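Local coordinates for protein alpha-/beta-galactoside alpha-2,3-sialyltransferase (Photobacterium phosphoreum, PDB 2ZWI) that probably transfers sialic acid from a CMP-linked donor onto galactosides in alpha-2,3 linkage, and binds CMP and a zinc ion, at residues 77-82 against 94-99; 88-93 against 160-165. All coordinates share one frame; numbering follows the deposited sequence. Where two conformers were deposited one is given.

Contact 1: residues 77-82 against 94-99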
loop_
_atom_site.group_PDB
_atom_site.type_symbol
_atom_site.label_atom_id
_atom_site.label_comp_id
_atom_site.label_asym_id
_atom_site.label_seq_id
_atom_site.Cartn_x
_atom_site.Cartn_y
_atom_site.Cartn_z
ATOM N N VAL A 77 20.043 10.814 -8.037
ATOM C CA VAL A 77 19.492 9.637 -7.354
ATOM C C VAL A 77 17.974 9.839 -7.219
ATOM O O VAL A 77 17.507 10.867 -6.699
ATOM C CB VAL A 77 20.145 9.398 -5.953
ATOM C CG1 VAL A 77 19.495 8.210 -5.226
ATOM C CG2 VAL A 77 21.653 9.179 -6.091
ATOM N N ILE A 78 17.211 8.881 -7.735
ATOM C CA ILE A 78 15.777 8.839 -7.500
ATOM C C ILE A 78 15.526 7.826 -6.385
ATOM O O ILE A 78 15.871 6.654 -6.523
ATOM C CB ILE A 78 14.976 8.461 -8.785
ATOM C CG1 ILE A 78 15.402 9.346 -9.973
ATOM C CG2 ILE A 78 13.473 8.610 -8.540
ATOM C CD1 ILE A 78 14.764 8.953 -11.296
ATOM N N ILE A 79 14.959 8.284 -5.275
ATOM C CA ILE A 79 14.642 7.398 -4.163
ATOM C C ILE A 79 13.139 7.095 -4.152
ATOM O O ILE A 79 12.311 8.005 -4.134
ATOM C CB ILE A 79 15.067 7.979 -2.786
ATOM C CG1 ILE A 79 16.500 8.536 -2.828
ATOM C CG2 ILE A 79 14.944 6.905 -1.691
ATOM C CD1 ILE A 79 16.812 9.506 -1.691
ATOM N N ASN A 80 12.819 5.804 -4.180
ATOM C CA ASN A 80 11.451 5.324 -4.170
ATOM C C ASN A 80 11.204 4.609 -2.839
ATOM O O ASN A 80 11.888 3.632 -2.516
ATOM C CB ASN A 80 11.216 4.398 -5.372
ATOM C CG ASN A 80 11.595 5.059 -6.707
ATOM O OD1 ASN A 80 12.754 5.040 -7.138
ATOM N ND2 ASN A 80 10.610 5.637 -7.363
ATOM N N GLY A 81 10.241 5.104 -2.068
ATOM C CA GLY A 81 10.033 4.635 -0.698
ATOM C C GLY A 81 8.589 4.490 -0.259
ATOM O O GLY A 81 7.665 4.544 -1.069
ATOM N N ASN A 82 8.421 4.306 1.046
ATOM C CA ASN A 82 7.146 4.068 1.700
ATOM C C ASN A 82 6.832 5.329 2.511
ATOM O O ASN A 82 7.622 5.721 3.364
ATOM C CB ASN A 82 7.319 2.826 2.596
ATOM C CG ASN A 82 6.118 2.536 3.470
ATOM O OD1 ASN A 82 5.580 3.422 4.120
ATOM N ND2 ASN A 82 5.707 1.267 3.506
ATOM N N LYS A 94 20.120 11.886 3.917
ATOM C CA LYS A 94 21.189 12.255 4.847
ATOM C C LYS A 94 22.570 11.781 4.351
ATOM O O LYS A 94 23.519 12.563 4.306
ATOM C CB LYS A 94 20.859 11.680 6.238
ATOM C CG LYS A 94 21.856 11.979 7.370
ATOM C CD LYS A 94 21.092 12.127 8.699
ATOM C CE LYS A 94 21.112 10.877 9.565
ATOM N NZ LYS A 94 21.867 11.134 10.859
ATOM N N SER A 95 22.658 10.515 3.946
ATOM C CA SER A 95 23.927 9.918 3.518
ATOM C C SER A 95 24.451 10.536 2.215
ATOM O O SER A 95 25.644 10.824 2.102
ATOM C CB SER A 95 23.788 8.401 3.379
ATOM O OG SER A 95 23.262 7.825 4.566
ATOM N N ILE A 96 23.558 10.742 1.245
ATOM C CA ILE A 96 23.900 11.414 -0.023
ATOM C C ILE A 96 24.391 12.859 0.179
ATOM O O ILE A 96 25.450 13.237 -0.352
ATOM C CB ILE A 96 22.702 11.415 -1.023
ATOM C CG1 ILE A 96 22.311 9.988 -1.411
ATOM C CG2 ILE A 96 23.030 12.251 -2.272
ATOM C CD1 ILE A 96 20.990 9.897 -2.147
ATOM N N GLU A 97 23.616 13.658 0.919
ATOM C CA GLU A 97 23.943 15.072 1.195
ATOM C C GLU A 97 25.264 15.248 1.951
ATOM O O GLU A 97 26.012 16.198 1.685
ATOM C CB GLU A 97 22.826 15.762 1.995
ATOM C CG GLU A 97 21.445 15.813 1.317
ATOM C CD GLU A 97 21.318 16.896 0.245
ATOM O OE1 GLU A 97 22.357 17.416 -0.237
ATOM O OE2 GLU A 97 20.164 17.234 -0.122
ATOM N N ALA A 98 25.527 14.341 2.895
ATOM C CA ALA A 98 26.759 14.347 3.701
ATOM C C ALA A 98 28.011 14.350 2.829
ATOM O O ALA A 98 28.953 15.082 3.099
ATOM C CB ALA A 98 26.785 13.152 4.640
ATOM N N LEU A 99 27.988 13.529 1.779
ATOM C CA LEU A 99 29.098 13.382 0.852
ATOM C C LEU A 99 29.468 14.687 0.135
ATOM O O LEU A 99 30.602 14.841 -0.318
ATOM C CB LEU A 99 28.826 12.254 -0.151
ATOM C CG LEU A 99 28.646 10.823 0.364
ATOM C CD1 LEU A 99 28.294 9.892 -0.796
ATOM C CD2 LEU A 99 29.883 10.306 1.120
#
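V77 on strand 74-82 faces I96 near the C-terminal end of helix 86-98, their CA atoms 8.7 Å apart, a spacing at which the backbones touch nowhere and side chains bridge the gap. The bridge is largely one methyl group: V77 and I96 reach toward each other tip to tip, with V77 CG1 3.8 Å from I96 CD1. The same CD1 also lies 3.9 Å from V77 CB, so it rests against the fork of the valine. In I96 the chain is extended at its second torsion (chi2 168°), which carries CD1 well out from the helix toward the sheet. I79, two residues further along the strand, adds a looser touch, its CD1 standing 4.2 Å from I96 CD1. I96 also leans on L65 and I69 of helix 58-70 and on I105 of the next strand, while V77 and I79 both pack on V7 of strand 3-10. The backbone of V77 is bonded to E104 and E106 within the parallel sheet, and no hydrogen bond passes to the 94-99 segment. Helix and strand of this beta-alpha-beta unit are therefore joined here by shape and dispersion forces alone, with no directional bond to fix their register.

Contact 2: residues 88-93 against 160-165; sequences DVVNII and YGFSQL
Q164 NE2 is bonded both to G161 O and to S138 OG, bracing the turn that offers F162 to V90 and I93. The bond to G161 O, 2.8 Å from Q164 NE2, is almost straight (178° at the hydrogen); it arrives on a lone pair in the carbonyl plane and also lies in the plane of the glutamine amide. Q164 is thus folded back on its own loop, where L165 N closes a tight turn onto F162 O at 2.8 Å. F162 N is held in addition by Y170 OH. From this loop the phenyl ring meets helix 86-98 with its edge. V90 CG2 sits in the ring plane, 3.6 Å from F162 CZ, and the two side chains cross at about a right angle. With CG1 anti to the backbone N (chi1 170°), CG2 of V90 lies anti to the carbonyl carbon, and it is this branch that meets the ring. I93 CD1 approaches the neighbouring edge atom, F162 CE1, at 4.1 Å. L107 and F109 of strand 104-110 and I142 of helix 128-147 also pack on F162. A helix laid on a parallel sheet and contacted by the loop that leads into a later strand, 168-172, is consistent with a Rossmann-like domain of the GT-B fold.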
loop_
_atom_site.group_PDB
_atom_site.type_symbol
_atom_site.label_atom_id
_atom_site.label_comp_id
_atom_site.label_asym_id
_atom_site.label_seq_id
_atom_site.Cartn_x
_atom_site.Cartn_y
_atom_site.Cartn_z
ATOM N N ASP A 88 13.133 5.981 6.403
ATOM C CA ASP A 88 14.126 5.257 5.620
ATOM C C ASP A 88 14.683 6.126 4.492
ATOM O O ASP A 88 15.887 6.142 4.276
ATOM C CB ASP A 88 13.560 3.944 5.077
ATOM C CG ASP A 88 13.196 2.963 6.181
ATOM O OD1 ASP A 88 12.278 2.159 5.957
ATOM O OD2 ASP A 88 13.821 2.987 7.265
ATOM N N VAL A 89 13.826 6.863 3.786
ATOM C CA VAL A 89 14.355 7.772 2.755
ATOM C C VAL A 89 15.101 8.983 3.350
ATOM O O VAL A 89 16.096 9.419 2.785
ATOM C CB VAL A 89 13.363 8.088 1.540
ATOM C CG1 VAL A 89 12.019 7.383 1.660
ATOM C CG2 VAL A 89 13.249 9.578 1.223
ATOM N N VAL A 90 14.664 9.475 4.509
ATOM C CA VAL A 90 15.428 10.500 5.253
ATOM C C VAL A 90 16.903 10.094 5.448
ATOM O O VAL A 90 17.822 10.876 5.171
ATOM C CB VAL A 90 14.787 10.820 6.640
ATOM C CG1 VAL A 90 15.721 11.694 7.487
ATOM C CG2 VAL A 90 13.436 11.514 6.468
ATOM N N ASN A 91 17.123 8.866 5.913
ATOM C CA ASN A 91 18.475 8.373 6.158
ATOM C C ASN A 91 19.293 8.160 4.877
ATOM O O ASN A 91 20.513 8.308 4.884
ATOM C CB ASN A 91 18.430 7.101 7.008
ATOM C CG ASN A 91 18.301 7.405 8.488
ATOM O OD1 ASN A 91 19.301 7.680 9.162
ATOM N ND2 ASN A 91 17.069 7.368 9.007
ATOM N N ILE A 92 18.609 7.824 3.781
ATOM C CA ILE A 92 19.255 7.763 2.475
ATOM C C ILE A 92 19.640 9.175 2.005
ATOM O O ILE A 92 20.780 9.399 1.583
ATOM C CB ILE A 92 18.394 6.989 1.426
ATOM C CG1 ILE A 92 18.260 5.513 1.835
ATOM C CG2 ILE A 92 19.024 7.098 0.017
ATOM C CD1 ILE A 92 17.027 4.766 1.251
ATOM N N ILE A 93 18.714 10.131 2.114
ATOM C CA ILE A 93 19.016 11.535 1.774
ATOM C C ILE A 93 20.186 12.095 2.603
ATOM O O ILE A 93 21.104 12.724 2.063
ATOM C CB ILE A 93 17.784 12.474 1.932
ATOM C CG1 ILE A 93 16.642 12.075 0.977
ATOM C CG2 ILE A 93 18.191 13.919 1.671
ATOM C CD1 ILE A 93 15.283 12.785 1.274
ATOM N N TYR A 160 4.095 13.925 4.303
ATOM C CA TYR A 160 3.614 14.565 3.074
ATOM C C TYR A 160 4.253 15.937 2.781
ATOM O O TYR A 160 3.740 16.709 1.951
ATOM C CB TYR A 160 2.075 14.640 3.046
ATOM C CG TYR A 160 1.391 13.303 2.819
ATOM C CD1 TYR A 160 1.469 12.660 1.582
ATOM C CD2 TYR A 160 0.656 12.688 3.834
ATOM C CE1 TYR A 160 0.843 11.423 1.361
ATOM C CE2 TYR A 160 0.010 11.464 3.621
ATOM C CZ TYR A 160 0.112 10.835 2.378
ATOM O OH TYR A 160 -0.511 9.622 2.158
ATOM N N GLY A 161 5.381 16.236 3.431
ATOM C CA GLY A 161 5.953 17.579 3.358
ATOM C C GLY A 161 7.275 17.718 2.621
ATOM O O GLY A 161 7.891 18.790 2.665
ATOM N N PHE A 162 7.703 16.658 1.933
ATOM C CA PHE A 162 9.029 16.626 1.289
ATOM C C PHE A 162 9.130 17.442 -0.002
ATOM O O PHE A 162 10.238 17.839 -0.386
ATOM C CB PHE A 162 9.466 15.182 0.993
ATOM C CG PHE A 162 9.978 14.428 2.192
ATOM C CD1 PHE A 162 11.338 14.170 2.335
ATOM C CD2 PHE A 162 9.092 13.952 3.167
ATOM C CE1 PHE A 162 11.824 13.466 3.441
ATOM C CE2 PHE A 162 9.561 13.241 4.275
ATOM C CZ PHE A 162 10.927 12.996 4.417
ATOM N N SER A 163 8.003 17.679 -0.688
ATOM C CA SER A 163 8.044 18.487 -1.928
ATOM C C SER A 163 8.493 19.945 -1.679
ATOM O O SER A 163 8.842 20.670 -2.623
ATOM C CB SER A 163 6.719 18.423 -2.693
ATOM O OG SER A 163 5.736 19.273 -2.114
ATOM N N GLN A 164 8.489 20.358 -0.408
ATOM C CA GLN A 164 9.075 21.637 -0.001
ATOM C C GLN A 164 10.599 21.646 -0.148
ATOM O O GLN A 164 11.209 22.707 -0.249
ATOM C CB GLN A 164 8.690 21.964 1.453
ATOM C CG GLN A 164 7.186 22.137 1.670
ATOM C CD GLN A 164 6.790 22.211 3.143
ATOM O OE1 GLN A 164 6.346 23.253 3.620
ATOM N NE2 GLN A 164 6.945 21.101 3.867
ATOM N N LEU A 165 11.208 20.460 -0.160
ATOM C CA LEU A 165 12.669 20.341 -0.150
ATOM C C LEU A 165 13.266 19.770 -1.426
ATOM O O LEU A 165 14.371 20.161 -1.819
ATOM C CB LEU A 165 13.138 19.486 1.033
ATOM C CG LEU A 165 13.144 20.022 2.469
ATOM C CD1 LEU A 165 13.843 21.369 2.547
ATOM C CD2 LEU A 165 11.747 20.108 3.019
#

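How the contacts relate
Both contacts are buried, apolar and without a cross-segment hydrogen bond, and both use helix 86-98, their centres about 8 Å apart. Contact 1 seats I96, near the end of that helix, on strand 74-82 of the same beta-alpha-beta unit, with aliphatic groups alone. Contact 2 joins an earlier part of the helix to a loop distant in sequence, and there an aromatic edge replaces methyl against methyl, with polar bonds serving the loop, both within it and to neighbouring elements, but none passing to the helix segment. The two merge through I79, whose CD1 lies 3.7 Å from both I92 CG2 and I93 CG1, so I93 packs against strand and loop alike. Neither reaches the CMP pocket or the zinc site.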